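Local coordinates for protein type C neurotoxin (Clostridium botulinum, PDB 3PME) that probably binds gangliosides and membrane lipids of nerve cells as the receptor-binding domain of a mosaic C/D botulinum neurotoxin, at residues 235-243 with 399-408; 338-346 with 356-364. One frame throughout, in Å; residues are numbered along the deposited sequence.

Contact 1 (235-243 with 399-408); sequences TEYYMINYN and TSSFWKFISR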
loop_
_atom_site.group_PDB
_atom_site.type_symbol
_atom_site.label_atom_id
_atom_site.label_comp_id
_atom_site.label_asym_id
_atom_site.label_seq_id
_atom_site.Cartn_x
_atom_site.Cartn_y
_atom_site.Cartn_z
ATOM N N THR A 235 11.736 11.835 -1.780
ATOM C CA THR A 235 11.292 11.033 -2.906
ATOM C C THR A 235 10.316 11.845 -3.751
ATOM O O THR A 235 9.480 12.582 -3.228
ATOM C CB THR A 235 10.618 9.729 -2.406
ATOM O OG1 THR A 235 11.612 8.911 -1.780
ATOM C CG2 THR A 235 9.957 8.933 -3.542
ATOM N N GLU A 236 10.414 11.702 -5.065
ATOM C CA GLU A 236 9.466 12.369 -5.939
ATOM C C GLU A 236 8.137 11.633 -5.923
ATOM O O GLU A 236 8.088 10.405 -6.041
ATOM C CB GLU A 236 10.012 12.487 -7.362
ATOM C CG GLU A 236 11.152 13.492 -7.428
ATOM C CD GLU A 236 11.649 13.763 -8.838
ATOM O OE1 GLU A 236 11.065 13.224 -9.797
ATOM O OE2 GLU A 236 12.628 14.533 -8.970
ATOM N N TYR A 237 7.064 12.396 -5.778
ATOM C CA TYR A 237 5.712 11.833 -5.841
ATOM C C TYR A 237 4.834 12.635 -6.760
ATOM O O TYR A 237 4.884 13.869 -6.740
ATOM C CB TYR A 237 5.041 11.844 -4.467
ATOM C CG TYR A 237 5.720 10.950 -3.473
ATOM C CD1 TYR A 237 5.610 9.565 -3.572
ATOM C CD2 TYR A 237 6.462 11.481 -2.432
ATOM C CE1 TYR A 237 6.248 8.726 -2.645
ATOM C CE2 TYR A 237 7.092 10.664 -1.520
ATOM C CZ TYR A 237 6.985 9.292 -1.626
ATOM O OH TYR A 237 7.623 8.498 -0.705
ATOM N N TYR A 238 4.011 11.953 -7.546
ATOM C CA TYR A 238 2.906 12.629 -8.203
ATOM C C TYR A 238 1.801 12.712 -7.177
ATOM O O TYR A 238 1.165 11.697 -6.827
ATOM C CB TYR A 238 2.471 11.880 -9.460
ATOM C CG TYR A 238 3.605 11.728 -10.453
ATOM C CD1 TYR A 238 3.927 12.764 -11.336
ATOM C CD2 TYR A 238 4.375 10.569 -10.487
ATOM C CE1 TYR A 238 4.977 12.631 -12.236
ATOM C CE2 TYR A 238 5.422 10.429 -11.388
ATOM C CZ TYR A 238 5.717 11.467 -12.251
ATOM O OH TYR A 238 6.759 11.319 -13.139
ATOM N N MET A 239 1.613 13.911 -6.645
ATOM C CA MET A 239 0.609 14.147 -5.623
ATOM C C MET A 239 -0.766 14.258 -6.268
ATOM O O MET A 239 -0.961 15.058 -7.177
ATOM C CB MET A 239 0.946 15.419 -4.854
ATOM C CG MET A 239 -0.043 15.770 -3.764
ATOM S SD MET A 239 0.555 17.231 -2.886
ATOM C CE MET A 239 -0.702 17.410 -1.622
ATOM N N ILE A 240 -1.706 13.435 -5.817
ATOM C CA ILE A 240 -3.056 13.482 -6.349
ATOM C C ILE A 240 -4.099 13.596 -5.251
ATOM O O ILE A 240 -3.908 13.126 -4.125
ATOM C CB ILE A 240 -3.390 12.240 -7.219
ATOM C CG1 ILE A 240 -3.165 10.949 -6.429
ATOM C CG2 ILE A 240 -2.560 12.252 -8.503
ATOM C CD1 ILE A 240 -3.919 9.743 -7.004
ATOM N N ASN A 241 -5.205 14.235 -5.590
ATOM C CA ASN A 241 -6.399 14.134 -4.788
ATOM C C ASN A 241 -7.117 12.823 -5.109
ATOM O O ASN A 241 -7.175 12.408 -6.264
ATOM C CB ASN A 241 -7.321 15.308 -5.070
ATOM C CG ASN A 241 -8.490 15.347 -4.127
ATOM O OD1 ASN A 241 -9.563 14.822 -4.426
ATOM N ND2 ASN A 241 -8.281 15.935 -2.956
ATOM N N TYR A 242 -7.660 12.182 -4.081
ATOM C CA TYR A 242 -8.398 10.939 -4.253
ATOM C C TYR A 242 -9.373 11.008 -5.423
ATOM O O TYR A 242 -9.544 10.036 -6.166
ATOM C CB TYR A 242 -9.166 10.653 -2.959
ATOM C CG TYR A 242 -9.827 9.303 -2.872
ATOM C CD1 TYR A 242 -11.072 9.080 -3.437
ATOM C CD2 TYR A 242 -9.220 8.271 -2.183
ATOM C CE1 TYR A 242 -11.686 7.845 -3.336
ATOM C CE2 TYR A 242 -9.824 7.033 -2.077
ATOM C CZ TYR A 242 -11.051 6.829 -2.660
ATOM O OH TYR A 242 -11.650 5.595 -2.553
ATOM N N ASN A 243 -10.010 12.161 -5.593
ATOM C CA ASN A 243 -11.061 12.308 -6.592
ATOM C C ASN A 243 -10.560 12.502 -8.022
ATOM O O ASN A 243 -11.324 12.340 -8.973
ATOM C CB ASN A 243 -12.002 13.460 -6.220
ATOM C CG ASN A 243 -12.849 13.163 -4.988
ATOM O OD1 ASN A 243 -12.948 12.013 -4.548
ATOM N ND2 ASN A 243 -13.480 14.197 -4.434
ATOM N N THR A 399 -14.021 12.361 0.547
ATOM C CA THR A 399 -12.870 11.909 -0.235
ATOM C C THR A 399 -12.149 13.098 -0.877
ATOM O O THR A 399 -10.983 12.988 -1.230
ATOM C CB THR A 399 -13.232 10.865 -1.313
ATOM O OG1 THR A 399 -14.221 11.398 -2.199
ATOM C CG2 THR A 399 -13.754 9.590 -0.656
ATOM N N SER A 400 -12.831 14.233 -1.005
ATOM C CA SER A 400 -12.177 15.440 -1.496
ATOM C C SER A 400 -11.025 15.897 -0.592
ATOM O O SER A 400 -10.189 16.703 -1.017
ATOM C CB SER A 400 -13.184 16.580 -1.695
ATOM O OG SER A 400 -13.592 17.132 -0.459
ATOM N N SER A 401 -10.986 15.401 0.650
ATOM C CA SER A 401 -9.902 15.735 1.585
ATOM C C SER A 401 -8.790 14.697 1.627
ATOM O O SER A 401 -7.825 14.844 2.391
ATOM C CB SER A 401 -10.441 15.914 3.002
ATOM O OG SER A 401 -10.759 14.637 3.557
ATOM N N PHE A 402 -8.929 13.634 0.838
ATOM C CA PHE A 402 -7.960 12.545 0.852
ATOM C C PHE A 402 -6.903 12.747 -0.227
ATOM O O PHE A 402 -7.242 12.970 -1.385
ATOM C CB PHE A 402 -8.643 11.189 0.629
ATOM C CG PHE A 402 -9.645 10.800 1.700
ATOM C CD1 PHE A 402 -9.812 11.558 2.854
ATOM C CD2 PHE A 402 -10.409 9.653 1.541
ATOM C CE1 PHE A 402 -10.739 11.182 3.823
ATOM C CE2 PHE A 402 -11.335 9.267 2.508
ATOM C CZ PHE A 402 -11.497 10.029 3.643
ATOM N N TRP A 403 -5.632 12.639 0.163
ATOM C CA TRP A 403 -4.513 12.791 -0.775
ATOM C C TRP A 403 -3.673 11.531 -0.867
ATOM O O TRP A 403 -3.484 10.824 0.125
ATOM C CB TRP A 403 -3.623 13.969 -0.352
ATOM C CG TRP A 403 -4.402 15.236 -0.285
ATOM C CD1 TRP A 403 -5.095 15.713 0.785
ATOM C CD2 TRP A 403 -4.634 16.151 -1.358
ATOM N NE1 TRP A 403 -5.734 16.883 0.452
ATOM C CE2 TRP A 403 -5.459 17.182 -0.857
ATOM C CE3 TRP A 403 -4.213 16.209 -2.689
ATOM C CZ2 TRP A 403 -5.879 18.249 -1.644
ATOM C CZ3 TRP A 403 -4.625 17.292 -3.471
ATOM C CH2 TRP A 403 -5.452 18.282 -2.944
ATOM N N LYS A 404 -3.164 11.264 -2.067
ATOM C CA LYS A 404 -2.280 10.122 -2.282
ATOM C C LYS A 404 -1.028 10.597 -2.999
ATOM O O LYS A 404 -1.021 11.668 -3.621
ATOM C CB LYS A 404 -2.967 9.016 -3.085
ATOM C CG LYS A 404 -4.152 8.373 -2.378
ATOM C CD LYS A 404 -4.692 7.240 -3.241
ATOM C CE LYS A 404 -5.685 6.381 -2.484
ATOM N NZ LYS A 404 -6.048 5.170 -3.263
ATOM N N PHE A 405 0.025 9.800 -2.883
ATOM C CA PHE A 405 1.336 10.174 -3.393
ATOM C C PHE A 405 1.885 9.023 -4.217
ATOM O O PHE A 405 2.234 7.958 -3.681
ATOM C CB PHE A 405 2.260 10.520 -2.227
ATOM C CG PHE A 405 1.806 11.724 -1.450
ATOM C CD1 PHE A 405 2.205 12.990 -1.830
ATOM C CD2 PHE A 405 0.965 11.588 -0.351
ATOM C CE1 PHE A 405 1.774 14.113 -1.130
ATOM C CE2 PHE A 405 0.529 12.704 0.350
ATOM C CZ PHE A 405 0.943 13.970 -0.037
ATOM N N ILE A 406 1.963 9.227 -5.530
ATOM C CA ILE A 406 2.361 8.128 -6.398
ATOM C C ILE A 406 3.846 8.171 -6.675
ATOM O O ILE A 406 4.319 9.072 -7.358
ATOM C CB ILE A 406 1.603 8.142 -7.731
ATOM C CG1 ILE A 406 0.090 8.158 -7.492
ATOM C CG2 ILE A 406 1.998 6.927 -8.563
ATOM C CD1 ILE A 406 -0.703 8.309 -8.781
ATOM N N SER A 407 4.577 7.198 -6.145
ATOM C CA SER A 407 5.998 7.059 -6.441
ATOM C C SER A 407 6.191 6.231 -7.713
ATOM O O SER A 407 5.336 5.398 -8.073
ATOM C CB SER A 407 6.691 6.366 -5.277
ATOM O OG SER A 407 6.019 5.128 -5.000
ATOM N N ARG A 408 7.314 6.442 -8.392
ATOM C CA ARG A 408 7.702 5.544 -9.466
ATOM C C ARG A 408 8.224 4.273 -8.822
ATOM O O ARG A 408 9.302 4.243 -8.233
ATOM C CB ARG A 408 8.742 6.200 -10.374
ATOM C CG ARG A 408 8.166 7.425 -11.072
ATOM C CD ARG A 408 9.079 7.922 -12.175
ATOM N NE ARG A 408 9.045 7.042 -13.340
ATOM C CZ ARG A 408 8.500 7.371 -14.509
ATOM N NH1 ARG A 408 7.946 8.565 -14.673
ATOM N NH2 ARG A 408 8.517 6.506 -15.513
HETATM O O HOH W 1 9.219 8.233 -7.178
HETATM O O HOH W 2 -15.809 14.315 -2.428
#
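Strands 238-241 and 403-406 run antiparallel, their axes 4.7 Å apart at closest approach and 154° between directions, with Tyr238 facing Ile406 and Ile240 facing Lys404 as hydrogen-bonded pairs. Tyr242 N extends the pairing to Phe402 O. On the face carrying Met239, Asn241, Trp403 and Phe405, Asn241 ND2 lies over one face of the Trp403 ring, displaced toward the rim and 3.6 Å from Trp403 CZ2, while Met239 CE touches the ring from the opposite side near its rim. The Asn241 amide also donates to Ser400 O (2.8 Å from Asn241 ND2), which lies nearly in the amide plane, and its OD1 accepts from Asn243 N in an Asx turn, so both ends of the group are fixed. Met239, fully extended with CG opposite the backbone N (chi1 180°), runs alongside Phe405 and makes a Met-aromatic contact. The pair joins an early and a late strand of the C-terminal receptor-binding region, a beta-trefoil by family, with 155 residues of chain between segments 235-243 and 399-408. Beyond Met239, the edge of Phe405 is directed at the face of Tyr237 in an offset edge-to-face pair, planes 72° apart. At the other end Phe402 turns its edge to the face of Tyr242, centroids 5.9 Å apart, and Thr399 CG2 makes an off-centre CH-pi contact with the same tyrosine. Thr399 OG1 donates to a lone pair of Asn243 OD1, 2.7 Å away.

Contact 2 (338-346 with 356-364); sequences YGIGIFSIK and SQIFSSFMK
Phe362 lies across the 3-10 turn at Gly339 and Ile340, beyond the paired part of a beta hairpin formed by strands 343-347 and 356-360. With CG opposite its backbone N (chi1 -167°), the ring reaches back over the turn: Ile340 N sits above one face, displaced toward the rim, and Ile340 CB makes a CH-pi contact 4.3 Å from the centroid of the Phe362 ring. Ile340 bends its chain at chi2 (75°), which brings CD1 to 3.4 Å from Phe362 CD2. Gly339 C comes equally near to CD1 of the same ring. Further along, Phe343 packs obliquely on Ile358, its CB 3.8 Å from Ile358 CG2, and its ring presents an edge to Phe359 O. That carbonyl accepts from Ser344 N, 2.7 Å from Phe359 O. The extended branch of Ile345 carries CD1 to 3.6 Å from Ser356 OG. On the other face of the hairpin the Phe359 ring offers its edge to Lys346 CB; the same phenylalanine meets the ring of Tyr392. Where the strands part, one water bonds both Ile342 O and Ser361 N. Ser360 OG accepts from Phe362 N, 3.2 Å away, in an ST turn. Beyond the last strand pair, then, the two segments are held together by bridging water and by the Phe362 ring, which the ST turn helps to position, rather than by direct backbone bonds.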
loop_
_atom_site.group_PDB
_atom_site.type_symbol
_atom_site.label_atom_id
_atom_site.label_comp_id
_atom_site.label_asym_id
_atom_site.label_seq_id
_atom_site.Cartn_x
_atom_site.Cartn_y
_atom_site.Cartn_z
ATOM N N TYR A 338 9.330 28.748 6.160
ATOM C CA TYR A 338 8.301 29.778 6.288
ATOM C C TYR A 338 6.973 29.183 6.758
ATOM O O TYR A 338 6.461 28.239 6.161
ATOM C CB TYR A 338 8.104 30.491 4.950
ATOM C CG TYR A 338 9.312 31.266 4.492
ATOM C CD1 TYR A 338 9.534 32.559 4.943
ATOM C CD2 TYR A 338 10.227 30.708 3.612
ATOM C CE1 TYR A 338 10.632 33.277 4.529
ATOM C CE2 TYR A 338 11.333 31.426 3.189
ATOM C CZ TYR A 338 11.529 32.706 3.655
ATOM O OH TYR A 338 12.625 33.428 3.239
ATOM N N GLY A 339 6.413 29.748 7.823
ATOM C CA GLY A 339 5.193 29.216 8.414
ATOM C C GLY A 339 4.058 29.006 7.425
ATOM O O GLY A 339 3.306 28.027 7.510
ATOM N N ILE A 340 3.935 29.930 6.484
ATOM C CA ILE A 340 2.856 29.909 5.497
ATOM C C ILE A 340 2.948 28.679 4.582
ATOM O O ILE A 340 1.969 28.307 3.930
ATOM C CB ILE A 340 2.833 31.234 4.665
ATOM C CG1 ILE A 340 1.570 31.332 3.808
ATOM C CG2 ILE A 340 4.064 31.345 3.786
ATOM C CD1 ILE A 340 0.310 31.662 4.563
ATOM N N GLY A 341 4.119 28.049 4.553
ATOM C CA GLY A 341 4.344 26.857 3.745
ATOM C C GLY A 341 4.584 25.594 4.553
ATOM O O GLY A 341 5.083 24.600 4.029
ATOM N N ILE A 342 4.251 25.626 5.838
ATOM C CA ILE A 342 4.394 24.435 6.664
ATOM C C ILE A 342 3.031 23.805 6.882
ATOM O O ILE A 342 2.058 24.492 7.205
ATOM C CB ILE A 342 5.085 24.765 8.001
ATOM C CG1 ILE A 342 6.536 25.180 7.724
ATOM C CG2 ILE A 342 5.055 23.562 8.932
ATOM C CD1 ILE A 342 7.280 25.745 8.918
ATOM N N PHE A 343 2.978 22.494 6.671
ATOM C CA PHE A 343 1.759 21.713 6.763
ATOM C C PHE A 343 1.981 20.535 7.703
ATOM O O PHE A 343 3.122 20.194 8.030
ATOM C CB PHE A 343 1.361 21.209 5.363
ATOM C CG PHE A 343 1.074 22.314 4.389
ATOM C CD1 PHE A 343 -0.203 22.853 4.277
ATOM C CD2 PHE A 343 2.093 22.851 3.612
ATOM C CE1 PHE A 343 -0.464 23.891 3.382
ATOM C CE2 PHE A 343 1.847 23.880 2.716
ATOM C CZ PHE A 343 0.569 24.407 2.600
ATOM N N SER A 344 0.887 19.918 8.144
ATOM C CA SER A 344 0.971 18.710 8.938
ATOM C C SER A 344 0.298 17.606 8.142
ATOM O O SER A 344 -0.725 17.837 7.504
ATOM C CB SER A 344 0.238 18.901 10.260
ATOM O OG SER A 344 0.501 17.819 11.130
ATOM N N ILE A 345 0.867 16.409 8.168
ATOM C CA ILE A 345 0.265 15.301 7.429
ATOM C C ILE A 345 -0.156 14.177 8.372
ATOM O O ILE A 345 0.593 13.776 9.269
ATOM C CB ILE A 345 1.223 14.805 6.330
ATOM C CG1 ILE A 345 0.553 13.733 5.469
ATOM C CG2 ILE A 345 2.539 14.318 6.933
ATOM C CD1 ILE A 345 1.351 13.383 4.209
ATOM N N LYS A 346 -1.373 13.686 8.179
ATOM C CA LYS A 346 -1.934 12.707 9.101
ATOM C C LYS A 346 -2.644 11.571 8.390
ATOM O O LYS A 346 -3.248 11.749 7.335
ATOM C CB LYS A 346 -2.897 13.385 10.075
ATOM C CG LYS A 346 -2.213 14.346 11.034
ATOM C CD LYS A 346 -3.162 14.837 12.119
ATOM C CE LYS A 346 -2.425 15.690 13.144
ATOM N NZ LYS A 346 -3.280 16.013 14.328
ATOM N N SER A 356 -3.943 10.181 2.935
ATOM C CA SER A 356 -3.693 11.015 4.099
ATOM C C SER A 356 -4.434 12.348 3.982
ATOM O O SER A 356 -4.917 12.717 2.909
ATOM C CB SER A 356 -2.187 11.248 4.295
ATOM O OG SER A 356 -1.588 11.691 3.088
ATOM N N GLN A 357 -4.558 13.034 5.110
ATOM C CA GLN A 357 -5.062 14.411 5.124
ATOM C C GLN A 357 -3.939 15.386 5.463
ATOM O O GLN A 357 -2.985 15.037 6.158
ATOM C CB GLN A 357 -6.237 14.533 6.098
ATOM C CG GLN A 357 -7.452 13.749 5.612
ATOM C CD GLN A 357 -8.546 13.596 6.654
ATOM O OE1 GLN A 357 -8.283 13.319 7.826
ATOM N NE2 GLN A 357 -9.793 13.757 6.215
ATOM N N ILE A 358 -4.054 16.603 4.959
ATOM C CA ILE A 358 -2.985 17.584 5.089
ATOM C C ILE A 358 -3.597 18.844 5.670
ATOM O O ILE A 358 -4.646 19.302 5.208
ATOM C CB ILE A 358 -2.348 17.887 3.728
ATOM C CG1 ILE A 358 -1.735 16.616 3.129
ATOM C CG2 ILE A 358 -1.276 18.966 3.874
ATOM C CD1 ILE A 358 -1.463 16.723 1.647
ATOM N N PHE A 359 -2.953 19.373 6.706
ATOM C CA PHE A 359 -3.489 20.493 7.466
ATOM C C PHE A 359 -2.475 21.598 7.563
ATOM O O PHE A 359 -1.278 21.372 7.406
ATOM C CB PHE A 359 -3.845 20.042 8.886
ATOM C CG PHE A 359 -4.841 18.926 8.926
ATOM C CD1 PHE A 359 -6.201 19.195 8.914
ATOM C CD2 PHE A 359 -4.422 17.607 8.945
ATOM C CE1 PHE A 359 -7.134 18.161 8.945
ATOM C CE2 PHE A 359 -5.348 16.568 8.961
ATOM C CZ PHE A 359 -6.703 16.850 8.958
ATOM N N SER A 360 -2.967 22.800 7.825
ATOM C CA SER A 360 -2.099 23.923 8.159
ATOM C C SER A 360 -2.657 24.618 9.389
ATOM O O SER A 360 -3.876 24.724 9.552
ATOM C CB SER A 360 -2.037 24.912 6.996
ATOM O OG SER A 360 -1.473 26.141 7.417
ATOM N N SER A 361 -1.768 25.099 10.250
ATOM C CA SER A 361 -2.212 25.882 11.398
ATOM C C SER A 361 -1.631 27.287 11.353
ATOM O O SER A 361 -1.528 27.962 12.379
ATOM C CB SER A 361 -1.861 25.173 12.707
ATOM O OG SER A 361 -0.504 24.790 12.724
ATOM N N PHE A 362 -1.258 27.739 10.157
ATOM C CA PHE A 362 -0.788 29.113 10.002
ATOM C C PHE A 362 -1.972 30.071 10.014
ATOM O O PHE A 362 -2.817 30.046 9.109
ATOM C CB PHE A 362 0.045 29.297 8.733
ATOM C CG PHE A 362 0.801 30.602 8.699
ATOM C CD1 PHE A 362 1.957 30.765 9.445
ATOM C CD2 PHE A 362 0.342 31.662 7.939
ATOM C CE1 PHE A 362 2.653 31.970 9.427
ATOM C CE2 PHE A 362 1.035 32.872 7.908
ATOM C CZ PHE A 362 2.190 33.024 8.656
ATOM N N MET A 363 -2.043 30.871 11.080
ATOM C CA MET A 363 -3.074 31.897 11.280
ATOM C C MET A 363 -4.483 31.370 11.567
ATOM O O MET A 363 -5.139 31.830 12.504
ATOM C CB MET A 363 -3.086 32.891 10.119
ATOM C CG MET A 363 -1.748 33.562 9.898
ATOM S SD MET A 363 -1.228 34.593 11.286
ATOM C CE MET A 363 0.189 35.429 10.574
ATOM N N LYS A 364 -4.947 30.424 10.754
ATOM C CA LYS A 364 -6.211 29.729 11.003
ATOM C C LYS A 364 -5.983 28.253 10.727
ATOM O O LYS A 364 -5.067 27.893 9.986
ATOM C CB LYS A 364 -7.329 30.246 10.089
ATOM C CG LYS A 364 -7.716 31.708 10.299
ATOM C CD LYS A 364 -8.849 32.105 9.363
ATOM C CE LYS A 364 -9.075 33.617 9.356
ATOM N NZ LYS A 364 -9.472 34.115 10.702
HETATM O O HOH W 3 0.637 26.513 6.042
HETATM O O HOH W 4 1.007 24.635 9.803
#

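Overall arrangement
Contact 2, a local hairpin, is nested inside the long chain loop that contact 1 closes, and their centres lie about 16 Å apart. Together they illustrate how sequence-distant and sequence-near strand pairs share one interior. They touch directly: Trp403 N is probably hydrogen-bonded to Ser356 O at 2.8 Å, and Ser401 OG probably to Gln357 NE2 at 3.0 Å, a nitrogen that also bonds to Leu396 O. Packing adds to this, with Met239 CE 3.4 Å from Ile358 CD1 and Phe405 CE2 3.6 Å from Ser356 OG. Contact 1 is the more deeply buried, and a glycerol, probably from the crystallisation liquor, lies about 4 Å from the Thr399 side chain.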